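Local coordinates for C2 domain protein (Scophthalmus maximus, PDB 3W57), which binds several calcium ions at one end of its C2 domain and may have wide-pore channel activity, at residues I41-V46 against N61-N66; R32-D37 against C115-G120; R104-G109 against Y125-S130; L24-L29 against D82-E87. All coordinates share one frame; numbering follows the deposited sequence.

Contact 1 (I41-V46 against N61-N66); sequences ITDGYV and NHNNAN. With CA (calcium ion), chain E; CA (calcium ion), chain C.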
loop_
_atom_site.group_PDB
_atom_site.type_symbol
_atom_site.label_atom_id
_atom_site.label_comp_id
_atom_site.label_asym_id
_atom_site.label_seq_id
_atom_site.Cartn_x
_atom_site.Cartn_y
_atom_site.Cartn_z
ATOM N N ILE A 41 18.002 -8.724 -0.899
ATOM C CA ILE A 41 17.176 -7.537 -0.740
ATOM C C ILE A 41 15.728 -7.824 -1.101
ATOM O O ILE A 41 15.450 -8.502 -2.076
ATOM C CB ILE A 41 17.745 -6.365 -1.567
ATOM C CG1 ILE A 41 19.210 -6.148 -1.174
ATOM C CG2 ILE A 41 16.919 -5.096 -1.378
ATOM C CD1 ILE A 41 19.934 -5.110 -2.007
ATOM N N THR A 42 14.816 -7.318 -0.287
ATOM C CA THR A 42 13.382 -7.549 -0.444
ATOM C C THR A 42 12.802 -7.042 -1.779
ATOM O O THR A 42 13.312 -6.091 -2.390
ATOM C CB THR A 42 12.639 -6.935 0.756
ATOM O OG1 THR A 42 12.988 -7.676 1.926
ATOM C CG2 THR A 42 11.136 -6.968 0.591
ATOM N N ASP A 43 11.737 -7.709 -2.215
ATOM C CA ASP A 43 11.099 -7.484 -3.512
ATOM C C ASP A 43 9.652 -7.079 -3.278
ATOM O O ASP A 43 8.721 -7.871 -3.444
ATOM C CB ASP A 43 11.201 -8.781 -4.305
ATOM C CG ASP A 43 12.587 -9.367 -4.212
ATOM O OD1 ASP A 43 13.497 -8.757 -4.807
ATOM O OD2 ASP A 43 12.791 -10.381 -3.509
ATOM N N GLY A 44 9.468 -5.824 -2.881
ATOM C CA GLY A 44 8.178 -5.381 -2.375
ATOM C C GLY A 44 7.122 -5.063 -3.415
ATOM O O GLY A 44 7.425 -4.616 -4.527
ATOM N N TYR A 45 5.871 -5.280 -3.031
ATOM C CA TYR A 45 4.714 -4.778 -3.782
ATOM C C TYR A 45 3.602 -4.481 -2.786
ATOM O O TYR A 45 3.661 -4.938 -1.637
ATOM C CB TYR A 45 4.252 -5.755 -4.878
ATOM C CG TYR A 45 3.656 -7.068 -4.415
ATOM C CD1 TYR A 45 2.281 -7.231 -4.313
ATOM C CD2 TYR A 45 4.477 -8.151 -4.083
ATOM C CE1 TYR A 45 1.734 -8.457 -3.901
ATOM C CE2 TYR A 45 3.941 -9.369 -3.666
ATOM C CZ TYR A 45 2.570 -9.513 -3.579
ATOM O OH TYR A 45 2.017 -10.725 -3.183
ATOM N N VAL A 46 2.619 -3.686 -3.201
ATOM C CA VAL A 46 1.543 -3.300 -2.300
ATOM C C VAL A 46 0.209 -3.744 -2.880
ATOM O O VAL A 46 -0.059 -3.528 -4.061
ATOM C CB VAL A 46 1.507 -1.770 -2.088
ATOM C CG1 VAL A 46 0.402 -1.398 -1.107
ATOM C CG2 VAL A 46 2.862 -1.260 -1.594
ATOM N N ASN A 61 8.849 -4.233 -7.001
ATOM C CA ASN A 61 10.025 -3.388 -7.101
ATOM C C ASN A 61 11.198 -4.234 -6.623
ATOM O O ASN A 61 11.494 -4.300 -5.434
ATOM C CB ASN A 61 9.830 -2.118 -6.262
ATOM C CG ASN A 61 10.769 -1.010 -6.666
ATOM O OD1 ASN A 61 11.927 -1.254 -6.945
ATOM N ND2 ASN A 61 10.264 0.228 -6.710
ATOM N N HIS A 62 11.828 -4.939 -7.558
ATOM C CA HIS A 62 12.795 -5.982 -7.212
ATOM C C HIS A 62 14.053 -5.457 -6.549
ATOM O O HIS A 62 14.576 -4.405 -6.943
ATOM C CB HIS A 62 13.188 -6.773 -8.459
ATOM C CG HIS A 62 12.059 -7.569 -9.028
ATOM N ND1 HIS A 62 11.720 -8.816 -8.547
ATOM C CD2 HIS A 62 11.168 -7.286 -10.008
ATOM C CE1 HIS A 62 10.683 -9.276 -9.221
ATOM N NE2 HIS A 62 10.329 -8.370 -10.113
ATOM N N ASN A 63 14.492 -6.187 -5.527
ATOM C CA ASN A 63 15.775 -5.925 -4.884
ATOM C C ASN A 63 15.945 -4.469 -4.503
ATOM O O ASN A 63 16.950 -3.827 -4.852
ATOM C CB ASN A 63 16.893 -6.363 -5.811
ATOM C CG ASN A 63 16.820 -7.825 -6.111
ATOM O OD1 ASN A 63 16.662 -8.624 -5.193
ATOM N ND2 ASN A 63 16.896 -8.193 -7.392
ATOM N N ASN A 64 14.964 -3.964 -3.765
ATOM C CA ASN A 64 14.933 -2.571 -3.371
ATOM C C ASN A 64 14.461 -2.439 -1.921
ATOM O O ASN A 64 13.313 -2.751 -1.615
ATOM C CB ASN A 64 14.009 -1.802 -4.334
ATOM C CG ASN A 64 14.189 -0.283 -4.255
ATOM O OD1 ASN A 64 14.704 0.247 -3.270
ATOM N ND2 ASN A 64 13.714 0.426 -5.289
ATOM N N ALA A 65 15.345 -1.992 -1.027
ATOM C CA ALA A 65 14.976 -1.810 0.379
ATOM C C ALA A 65 14.208 -0.515 0.634
ATOM O O ALA A 65 13.626 -0.344 1.713
ATOM C CB ALA A 65 16.229 -1.867 1.286
ATOM N N ASN A 66 14.220 0.393 -0.345
ATOM C CA ASN A 66 13.564 1.691 -0.218
ATOM C C ASN A 66 12.761 2.012 -1.470
ATOM O O ASN A 66 13.003 3.024 -2.131
ATOM C CB ASN A 66 14.595 2.808 -0.007
ATOM C CG ASN A 66 15.404 2.629 1.272
ATOM O OD1 ASN A 66 14.901 2.854 2.378
ATOM N ND2 ASN A 66 16.671 2.235 1.122
HETATM CA CA CA E . 15.346 -10.064 -3.872
HETATM CA CA CA C . 11.583 -12.001 -2.116
HETATM O O HOH W 1 10.886 -3.471 -2.878
HETATM O O HOH W 2 12.892 -13.313 -3.913
HETATM O O HOH W 3 14.762 -11.680 -5.632
HETATM O O HOH W 4 17.587 -11.059 -4.119
HETATM O O HOH W 5 15.504 -11.832 -2.199
#
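D43 and N63 both carry CG anti to the carbonyl carbon (chi1 -45° and -61°), which turns the carboxylate of one and the amide oxygen of the other onto the same calcium ion, that of chain E. D43 grips this ion with both oxygens, N63 OD1 binds it at 2.4 Å, and I41 O with waters 3, 4 and 5 brings the ligands to seven. D43 OD1 also accepts from N63 N at 2.8 Å; the donor comes to its anti side, 22° out of the carboxylate plane. That bond probably helps fix the rotation of the carboxylate and ties the backbone of N63 to the ion its side chain holds. D43 OD2 bridges to the calcium ion of chain C, which D37, D90, E91 and D92 also bind. Backbone bonds continue the join, N64 N to T42 O at 3.0 Å and N61 N to G44 O at 2.9 Å. Water 1 accepts from G44 N and donates to N61 O and N64 O. The methyl I41 CG2 packs on the N63-N64 peptide, 3.3 Å from N64 N. Aspartates and loop carbonyls gathered round shared calcium ions are the signature of the C2-domain calcium site.

Contact 2 (R32-D37 against C115-G120); sequences RGLPSD and CYLKEG. With CA (calcium ion), chain C; CA (calcium ion), chain D.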
loop_
_atom_site.group_PDB
_atom_site.type_symbol
_atom_site.label_atom_id
_atom_site.label_comp_id
_atom_site.label_asym_id
_atom_site.label_seq_id
_atom_site.Cartn_x
_atom_site.Cartn_y
_atom_site.Cartn_z
ATOM N N ARG A 32 10.343 3.108 3.285
ATOM C CA ARG A 32 11.728 3.263 3.698
ATOM C C ARG A 32 12.149 2.131 4.627
ATOM O O ARG A 32 11.435 1.780 5.564
ATOM C CB ARG A 32 11.948 4.622 4.369
ATOM C CG ARG A 32 10.937 4.998 5.428
ATOM C CD ARG A 32 11.197 6.436 5.939
ATOM N NE ARG A 32 10.304 6.840 7.033
ATOM C CZ ARG A 32 10.394 6.379 8.277
ATOM N NH1 ARG A 32 11.330 5.482 8.584
ATOM N NH2 ARG A 32 9.547 6.802 9.212
ATOM N N GLY A 33 13.303 1.542 4.334
ATOM C CA GLY A 33 13.958 0.646 5.274
ATOM C C GLY A 33 13.329 -0.722 5.464
ATOM O O GLY A 33 13.214 -1.190 6.591
ATOM N N LEU A 34 12.940 -1.372 4.372
ATOM C CA LEU A 34 12.469 -2.755 4.448
ATOM C C LEU A 34 13.560 -3.663 5.006
ATOM O O LEU A 34 14.738 -3.468 4.741
ATOM C CB LEU A 34 12.103 -3.252 3.052
ATOM C CG LEU A 34 10.837 -2.696 2.416
ATOM C CD1 LEU A 34 10.779 -3.112 0.961
ATOM C CD2 LEU A 34 9.615 -3.201 3.163
ATOM N N PRO A 35 13.153 -4.708 5.731
ATOM C CA PRO A 35 14.112 -5.652 6.300
ATOM C C PRO A 35 14.686 -6.533 5.198
ATOM O O PRO A 35 14.156 -6.576 4.081
ATOM C CB PRO A 35 13.236 -6.495 7.237
ATOM C CG PRO A 35 11.886 -6.538 6.494
ATOM C CD PRO A 35 11.753 -5.130 5.920
ATOM N N SER A 36 15.752 -7.257 5.528
ATOM C CA SER A 36 16.318 -8.251 4.631
ATOM C C SER A 36 15.284 -9.329 4.296
ATOM O O SER A 36 14.425 -9.655 5.107
ATOM C CB SER A 36 17.534 -8.911 5.303
ATOM O OG SER A 36 18.195 -9.856 4.452
ATOM N N ASP A 37 15.382 -9.869 3.087
ATOM C CA ASP A 37 14.684 -11.082 2.690
ATOM C C ASP A 37 15.477 -12.268 3.257
ATOM O O ASP A 37 16.557 -12.098 3.835
ATOM C CB ASP A 37 14.663 -11.137 1.147
ATOM C CG ASP A 37 13.543 -11.985 0.594
ATOM O OD1 ASP A 37 12.856 -12.658 1.372
ATOM O OD2 ASP A 37 13.368 -11.969 -0.638
ATOM N N CYS A 115 2.933 4.626 8.002
ATOM C CA CYS A 115 2.528 3.423 8.705
ATOM C C CYS A 115 3.758 2.580 8.997
ATOM O O CYS A 115 4.585 2.377 8.122
ATOM C CB CYS A 115 1.592 2.615 7.806
ATOM S SG CYS A 115 1.207 0.990 8.472
ATOM N N TYR A 116 3.877 2.073 10.218
ATOM C CA TYR A 116 5.016 1.224 10.557
ATOM C C TYR A 116 4.668 -0.245 10.320
ATOM O O TYR A 116 3.685 -0.755 10.858
ATOM C CB TYR A 116 5.464 1.468 12.003
ATOM C CG TYR A 116 6.194 2.792 12.171
ATOM C CD1 TYR A 116 7.576 2.831 12.286
ATOM C CD2 TYR A 116 5.499 4.002 12.177
ATOM C CE1 TYR A 116 8.253 4.031 12.430
ATOM C CE2 TYR A 116 6.167 5.213 12.309
ATOM C CZ TYR A 116 7.543 5.220 12.439
ATOM O OH TYR A 116 8.218 6.413 12.585
ATOM N N LEU A 117 5.472 -0.920 9.507
ATOM C CA LEU A 117 5.177 -2.280 9.102
ATOM C C LEU A 117 5.656 -3.263 10.169
ATOM O O LEU A 117 6.765 -3.133 10.683
ATOM C CB LEU A 117 5.856 -2.605 7.771
ATOM C CG LEU A 117 5.509 -1.668 6.609
ATOM C CD1 LEU A 117 6.361 -1.962 5.378
ATOM C CD2 LEU A 117 4.022 -1.805 6.282
ATOM N N LYS A 118 4.840 -4.267 10.467
ATOM C CA LYS A 118 5.208 -5.241 11.496
ATOM C C LYS A 118 6.621 -5.804 11.360
ATOM O O LYS A 118 7.362 -5.893 12.361
ATOM C CB LYS A 118 4.191 -6.383 11.542
ATOM C CG LYS A 118 4.592 -7.501 12.482
ATOM C CD LYS A 118 3.535 -8.598 12.482
ATOM C CE LYS A 118 3.728 -9.511 13.675
ATOM N NZ LYS A 118 3.623 -8.731 14.944
ATOM N N GLU A 119 7.008 -6.188 10.145
ATOM C CA GLU A 119 8.306 -6.825 9.938
ATOM C C GLU A 119 9.457 -5.856 9.693
ATOM O O GLU A 119 10.603 -6.279 9.514
ATOM C CB GLU A 119 8.232 -7.852 8.812
ATOM C CG GLU A 119 7.372 -9.037 9.171
ATOM C CD GLU A 119 7.867 -9.734 10.430
ATOM O OE1 GLU A 119 9.107 -9.911 10.578
ATOM O OE2 GLU A 119 7.017 -10.098 11.274
ATOM N N GLY A 120 9.154 -4.560 9.726
ATOM C CA GLY A 120 10.183 -3.535 9.618
ATOM C C GLY A 120 9.924 -2.594 8.460
ATOM O O GLY A 120 9.321 -2.979 7.454
HETATM CA CA CA C . 11.583 -12.001 -2.116
HETATM CA CA CA D . 10.631 -13.486 1.870
HETATM O O HOH W 6 7.428 8.218 9.785
HETATM O O HOH W 2 12.892 -13.313 -3.913
HETATM O O HOH W 7 10.005 -11.522 3.262
HETATM O O HOH W 8 11.791 -13.737 4.090
HETATM O O HOH W 9 11.544 -15.904 2.183
#
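P35 presses its ring on backbone oxygens: CG lies 3.3 Å from E119 O, and CD 3.6 Å from G120 O, which is buried here without a polar partner. The contact sets the end of strand 22-32 and the start of a calcium-binding loop of the C2 domain against the type I turn L117-G120. G120 has backbone angles that leave no room for a side chain, which would in any case come up against P35 CB. Replacing P35 by alanine removes CG and CD, and is likely to leave a gap over the turn and the loop backbone freer to turn. Next to the proline, L34 CD2 meets L117 CD1 at 4.1 Å. Farther along, D37 bridges the calcium ions of chains C and D. R32 has CG between the backbone N and the carbonyl carbon (chi1 48°) and its chain extended from there to NE, bringing the guanidinium edge to Y116, the planes 83° apart; R32 NH2 is 3.6 Å from Y116 OH and donates to water 6 at 2.6 Å.

Contact 3 (R104-G109 against Y125-S130); sequences RQIKVG and YMYTLS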
loop_
_atom_site.group_PDB
_atom_site.type_symbol
_atom_site.label_atom_id
_atom_site.label_comp_id
_atom_site.label_asym_id
_atom_site.label_seq_id
_atom_site.Cartn_x
_atom_site.Cartn_y
_atom_site.Cartn_z
ATOM N N ARG A 104 -6.986 2.360 7.647
ATOM C CA ARG A 104 -7.653 3.501 8.255
ATOM C C ARG A 104 -8.947 3.843 7.532
ATOM O O ARG A 104 -9.148 3.471 6.372
ATOM C CB ARG A 104 -6.745 4.726 8.273
ATOM C CG ARG A 104 -6.466 5.285 6.894
ATOM C CD ARG A 104 -5.735 6.624 6.983
ATOM N NE ARG A 104 -4.533 6.531 7.811
ATOM C CZ ARG A 104 -4.425 7.054 9.027
ATOM N NH1 ARG A 104 -5.445 7.717 9.552
ATOM N NH2 ARG A 104 -3.301 6.917 9.721
ATOM N N GLN A 105 -9.818 4.561 8.232
ATOM C CA GLN A 105 -11.051 5.049 7.629
ATOM C C GLN A 105 -10.788 6.278 6.755
ATOM O O GLN A 105 -10.114 7.226 7.168
ATOM C CB GLN A 105 -12.082 5.380 8.716
ATOM C CG GLN A 105 -12.668 4.146 9.375
ATOM C CD GLN A 105 -13.722 4.493 10.409
ATOM O OE1 GLN A 105 -13.506 5.350 11.265
ATOM N NE2 GLN A 105 -14.874 3.838 10.324
ATOM N N ILE A 106 -11.320 6.268 5.539
ATOM C CA ILE A 106 -11.058 7.369 4.631
ATOM C C ILE A 106 -11.933 8.584 4.910
ATOM O O ILE A 106 -13.108 8.457 5.253
ATOM C CB ILE A 106 -11.214 6.952 3.166
ATOM C CG1 ILE A 106 -12.615 6.418 2.904
ATOM C CG2 ILE A 106 -10.167 5.905 2.795
ATOM C CD1 ILE A 106 -12.842 6.010 1.445
ATOM N N LYS A 107 -11.340 9.760 4.745
ATOM C CA LYS A 107 -12.020 11.027 4.985
ATOM C C LYS A 107 -11.977 11.887 3.737
ATOM O O LYS A 107 -11.028 11.825 2.963
ATOM C CB LYS A 107 -11.355 11.776 6.142
ATOM C CG LYS A 107 -11.142 10.946 7.394
ATOM C CD LYS A 107 -12.454 10.542 8.060
ATOM C CE LYS A 107 -12.171 9.786 9.347
ATOM N NZ LYS A 107 -13.412 9.375 10.069
ATOM N N VAL A 108 -13.011 12.692 3.539
ATOM C CA VAL A 108 -13.037 13.601 2.407
ATOM C C VAL A 108 -11.819 14.519 2.434
ATOM O O VAL A 108 -11.435 15.004 3.489
ATOM C CB VAL A 108 -14.309 14.459 2.422
ATOM C CG1 VAL A 108 -14.321 15.387 1.218
ATOM C CG2 VAL A 108 -15.536 13.562 2.425
ATOM N N GLY A 109 -11.236 14.760 1.264
ATOM C CA GLY A 109 -10.093 15.647 1.137
ATOM C C GLY A 109 -8.861 14.898 0.675
ATOM O O GLY A 109 -8.950 13.776 0.183
ATOM N N TYR A 125 2.095 7.049 2.129
ATOM C CA TYR A 125 1.138 7.108 1.025
ATOM C C TYR A 125 0.263 8.347 1.122
ATOM O O TYR A 125 0.272 9.042 2.138
ATOM C CB TYR A 125 0.255 5.867 1.033
ATOM C CG TYR A 125 -0.572 5.683 2.291
ATOM C CD1 TYR A 125 -1.907 6.073 2.329
ATOM C CD2 TYR A 125 -0.033 5.075 3.426
ATOM C CE1 TYR A 125 -2.678 5.887 3.475
ATOM C CE2 TYR A 125 -0.803 4.889 4.569
ATOM C CZ TYR A 125 -2.124 5.291 4.583
ATOM O OH TYR A 125 -2.885 5.100 5.729
ATOM N N MET A 126 -0.479 8.621 0.052
ATOM C CA MET A 126 -1.445 9.713 0.033
ATOM C C MET A 126 -2.723 9.192 -0.579
ATOM O O MET A 126 -2.697 8.281 -1.386
ATOM C CB MET A 126 -0.978 10.870 -0.861
ATOM C CG MET A 126 0.288 11.520 -0.460
ATOM S SD MET A 126 0.575 12.847 -1.641
ATOM C CE MET A 126 -0.849 13.878 -1.401
ATOM N N TYR A 127 -3.840 9.796 -0.211
ATOM C CA TYR A 127 -5.078 9.539 -0.930
ATOM C C TYR A 127 -5.910 10.804 -1.026
ATOM O O TYR A 127 -5.754 11.747 -0.236
ATOM C CB TYR A 127 -5.876 8.391 -0.300
ATOM C CG TYR A 127 -6.578 8.742 0.985
ATOM C CD1 TYR A 127 -7.847 9.309 0.966
ATOM C CD2 TYR A 127 -5.974 8.520 2.216
ATOM C CE1 TYR A 127 -8.502 9.636 2.142
ATOM C CE2 TYR A 127 -6.616 8.850 3.392
ATOM C CZ TYR A 127 -7.875 9.412 3.351
ATOM O OH TYR A 127 -8.512 9.734 4.536
ATOM N N THR A 128 -6.777 10.823 -2.028
ATOM C CA THR A 128 -7.726 11.907 -2.192
ATOM C C THR A 128 -9.097 11.267 -2.294
ATOM O O THR A 128 -9.301 10.388 -3.131
ATOM C CB THR A 128 -7.443 12.720 -3.461
ATOM O OG1 THR A 128 -6.190 13.413 -3.325
ATOM C CG2 THR A 128 -8.562 13.739 -3.672
ATOM N N LEU A 129 -10.018 11.676 -1.419
ATOM C CA LEU A 129 -11.421 11.252 -1.510
ATOM C C LEU A 129 -12.277 12.444 -1.933
ATOM O O LEU A 129 -12.261 13.487 -1.274
ATOM C CB LEU A 129 -11.907 10.682 -0.167
ATOM C CG LEU A 129 -13.359 10.171 -0.104
ATOM C CD1 LEU A 129 -13.600 8.969 -1.030
ATOM C CD2 LEU A 129 -13.785 9.858 1.331
ATOM N N SER A 130 -13.016 12.293 -3.031
ATOM C CA SER A 130 -13.741 13.423 -3.626
ATOM C C SER A 130 -15.227 13.166 -3.928
ATOM O O SER A 130 -15.655 12.022 -4.086
ATOM C CB SER A 130 -13.031 13.899 -4.898
ATOM O OG SER A 130 -12.985 12.870 -5.869
HETATM O O HOH W 10 -1.682 4.687 8.124
#
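G109 and L129 form an antiparallel hydrogen-bonded pair, G109 N to L129 O at 3.0 Å and L129 N to G109 O at 2.8 Å, although overall 104-109 and 125-129 run 59° apart. Next to this pair Y127 reaches out across the connection: its CG sits between the backbone N and the carbonyl carbon (chi1 75°), sending the hydroxyl to K107, whose N donates to Y127 OH at 2.8 Å. The ring is held on two sides, with I106 CG2 over one face, offset toward the rim, and K107 O at the edge, 3.4 Å from Y127 CE1. A phenylalanine in place of Y127 would probably leave K107 N without this acceptor and the ring without the bond that holds its end. L129 fills the bend: its CB touches K107 O, and its CD1 meets I106 CD1 at 3.9 Å, the two side chains crossing at about a right angle. At the far end R104 NE donates to Y125 OH at 3.0 Å, with the hydroxyl in the guanidinium plane and the two flat groups 43° apart. Water 10, which accepts from R104 NH2 and lies 2.7 Å from Y125 OH, closes the corner. The segment 104-109 thus carries the chain from strand 97-105 to strand 109-116, a passage between the two four-stranded antiparallel sheets of the C2 beta sandwich.

Contact 4 (L24-L29 against D82-E87); sequences LRLYNL and DILRLE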
loop_
_atom_site.group_PDB
_atom_site.type_symbol
_atom_site.label_atom_id
_atom_site.label_comp_id
_atom_site.label_asym_id
_atom_site.label_seq_id
_atom_site.Cartn_x
_atom_site.Cartn_y
_atom_site.Cartn_z
ATOM N N LEU A 24 -12.260 7.620 -4.735
ATOM C CA LEU A 24 -11.020 7.501 -3.980
ATOM C C LEU A 24 -9.840 7.346 -4.935
ATOM O O LEU A 24 -9.900 6.581 -5.892
ATOM C CB LEU A 24 -11.091 6.315 -3.018
ATOM C CG LEU A 24 -9.795 5.924 -2.283
ATOM C CD1 LEU A 24 -9.414 6.953 -1.224
ATOM C CD2 LEU A 24 -9.907 4.560 -1.661
ATOM N N ARG A 25 -8.763 8.076 -4.670
ATOM C CA ARG A 25 -7.546 7.925 -5.447
ATOM C C ARG A 25 -6.419 7.709 -4.463
ATOM O O ARG A 25 -6.247 8.514 -3.556
ATOM C CB ARG A 25 -7.273 9.176 -6.271
ATOM C CG ARG A 25 -6.016 9.072 -7.102
ATOM C CD ARG A 25 -5.738 10.368 -7.843
ATOM N NE ARG A 25 -4.438 10.320 -8.505
ATOM C CZ ARG A 25 -3.490 11.234 -8.333
ATOM N NH1 ARG A 25 -3.714 12.268 -7.538
ATOM N NH2 ARG A 25 -2.323 11.123 -8.970
ATOM N N LEU A 26 -5.669 6.625 -4.641
ATOM C CA LEU A 26 -4.596 6.240 -3.716
ATOM C C LEU A 26 -3.290 6.269 -4.499
ATOM O O LEU A 26 -3.181 5.638 -5.548
ATOM C CB LEU A 26 -4.873 4.830 -3.159
ATOM C CG LEU A 26 -3.975 4.176 -2.097
ATOM C CD1 LEU A 26 -2.736 3.548 -2.706
ATOM C CD2 LEU A 26 -3.590 5.172 -0.997
ATOM N N TYR A 27 -2.305 7.018 -4.013
ATOM C CA TYR A 27 -1.117 7.280 -4.824
ATOM C C TYR A 27 0.128 7.591 -4.001
ATOM O O TYR A 27 0.063 7.689 -2.775
ATOM C CB TYR A 27 -1.398 8.406 -5.833
ATOM C CG TYR A 27 -1.964 9.697 -5.260
ATOM C CD1 TYR A 27 -1.200 10.864 -5.232
ATOM C CD2 TYR A 27 -3.273 9.765 -4.788
ATOM C CE1 TYR A 27 -1.715 12.052 -4.731
ATOM C CE2 TYR A 27 -3.802 10.960 -4.287
ATOM C CZ TYR A 27 -3.016 12.094 -4.262
ATOM O OH TYR A 27 -3.532 13.278 -3.772
ATOM N N ASN A 28 1.262 7.737 -4.681
ATOM C CA ASN A 28 2.535 8.056 -4.016
ATOM C C ASN A 28 2.962 7.073 -2.935
ATOM O O ASN A 28 3.433 7.477 -1.869
ATOM C CB ASN A 28 2.553 9.502 -3.503
ATOM C CG ASN A 28 2.615 10.495 -4.638
ATOM O OD1 ASN A 28 2.682 10.099 -5.801
ATOM N ND2 ASN A 28 2.575 11.781 -4.319
ATOM N N LEU A 29 2.793 5.786 -3.221
ATOM C CA LEU A 29 3.279 4.727 -2.325
ATOM C C LEU A 29 4.792 4.651 -2.299
ATOM O O LEU A 29 5.455 4.671 -3.338
ATOM C CB LEU A 29 2.728 3.353 -2.730
ATOM C CG LEU A 29 1.212 3.197 -2.582
ATOM C CD1 LEU A 29 0.730 2.078 -3.500
ATOM C CD2 LEU A 29 0.820 2.918 -1.140
ATOM N N ASP A 82 -15.202 4.262 4.736
ATOM C CA ASP A 82 -14.756 2.960 4.245
ATOM C C ASP A 82 -13.362 2.733 4.822
ATOM O O ASP A 82 -12.614 3.686 5.050
ATOM C CB ASP A 82 -14.637 2.951 2.717
ATOM C CG ASP A 82 -15.961 2.704 2.003
ATOM O OD1 ASP A 82 -17.007 2.536 2.669
ATOM O OD2 ASP A 82 -15.940 2.703 0.751
ATOM N N ILE A 83 -13.012 1.476 5.051
ATOM C CA ILE A 83 -11.661 1.148 5.498
ATOM C C ILE A 83 -10.712 0.951 4.317
ATOM O O ILE A 83 -10.914 0.062 3.490
ATOM C CB ILE A 83 -11.641 -0.091 6.384
ATOM C CG1 ILE A 83 -12.426 0.196 7.668
ATOM C CG2 ILE A 83 -10.189 -0.479 6.704
ATOM C CD1 ILE A 83 -12.529 -0.984 8.619
ATOM N N LEU A 84 -9.703 1.811 4.220
ATOM C CA LEU A 84 -8.599 1.611 3.278
ATOM C C LEU A 84 -7.600 0.649 3.906
ATOM O O LEU A 84 -7.149 0.876 5.033
ATOM C CB LEU A 84 -7.900 2.940 3.015
ATOM C CG LEU A 84 -6.641 2.955 2.138
ATOM C CD1 LEU A 84 -7.024 2.636 0.711
ATOM C CD2 LEU A 84 -5.934 4.316 2.221
ATOM N N ARG A 85 -7.250 -0.406 3.180
ATOM C CA ARG A 85 -6.283 -1.391 3.654
ATOM C C ARG A 85 -5.136 -1.545 2.665
ATOM O O ARG A 85 -5.349 -1.859 1.491
ATOM C CB ARG A 85 -6.959 -2.747 3.931
ATOM C CG ARG A 85 -5.995 -3.874 4.362
ATOM C CD ARG A 85 -6.718 -5.227 4.373
ATOM N NE ARG A 85 -5.885 -6.339 4.838
ATOM C CZ ARG A 85 -5.874 -6.792 6.096
ATOM N NH1 ARG A 85 -6.627 -6.213 7.020
ATOM N NH2 ARG A 85 -5.101 -7.817 6.439
ATOM N N LEU A 86 -3.923 -1.296 3.147
ATOM C CA LEU A 86 -2.719 -1.417 2.333
ATOM C C LEU A 86 -1.855 -2.537 2.876
ATOM O O LEU A 86 -1.500 -2.533 4.042
ATOM C CB LEU A 86 -1.920 -0.115 2.368
ATOM C CG LEU A 86 -2.702 1.141 1.968
ATOM C CD1 LEU A 86 -1.818 2.388 2.078
ATOM C CD2 LEU A 86 -3.275 1.018 0.565
ATOM N N GLU A 87 -1.494 -3.481 2.014
ATOM C CA GLU A 87 -0.696 -4.636 2.420
ATOM C C GLU A 87 0.644 -4.599 1.694
ATOM O O GLU A 87 0.684 -4.579 0.467
ATOM C CB GLU A 87 -1.416 -5.939 2.060
ATOM C CG GLU A 87 -2.774 -6.126 2.731
ATOM C CD GLU A 87 -3.419 -7.454 2.352
ATOM O OE1 GLU A 87 -2.860 -8.144 1.469
ATOM O OE2 GLU A 87 -4.471 -7.804 2.942
#
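L84 and L86 meet L24, L26 and L29 almost wholly through their methyl groups. With CG anti to the backbone N (chi1 175°), L84 spreads its branches over two partners, CD2 to L26 CD2 at 4.1 Å and CD1 to L24 CD2 at 4.2 Å. L86, its CG anti to the carbonyl carbon instead (chi1 -55°), does the same one step on: its CD2 lies against L26 CG and CD1, its CD1 4.2 Å from L29 CD2. This is the buried core of the C2 beta sandwich, strands 24-29 and 83-87 belonging to opposite sheets with their axes 10.7 Å apart and crossing at -30°. N28 takes up a left-handed backbone conformation, and L29, three residues after L26, points into the same core. Around the leucines, Y127 packs on L24, I106 on L84, Y125 on L86 and W69 on L29. On the other side of strand 83-87, R85 NE forms a straight salt bridge of 2.8 Å to E87 OE2, using the anti lone pair, while R85 NH1 bonds to Q103.

How the contacts relate
Contacts 1 and 2, their centres about 10 Å apart, build neighbouring parts of the calcium site: they meet at the calcium ion of chain C, to which water 2 is also bound. Probable hydrogen bonds join their loops, T42 OG1 to P35 O at 2.7 Å and N66 OD1 to G33 N at 2.8 Å. Contact 4 is the sandwich core, about 19 Å between centres from contact 1 but touching it where V46 CG1 lies 3.6 Å from E87 O. Contact 3 closes the end remote from the metals, about 25 Å between centres from contact 1. It meets contact 4 in both sheets, through R104 O and L84 N, 2.8 Å apart, and through T128 OG1 and Y27 OH.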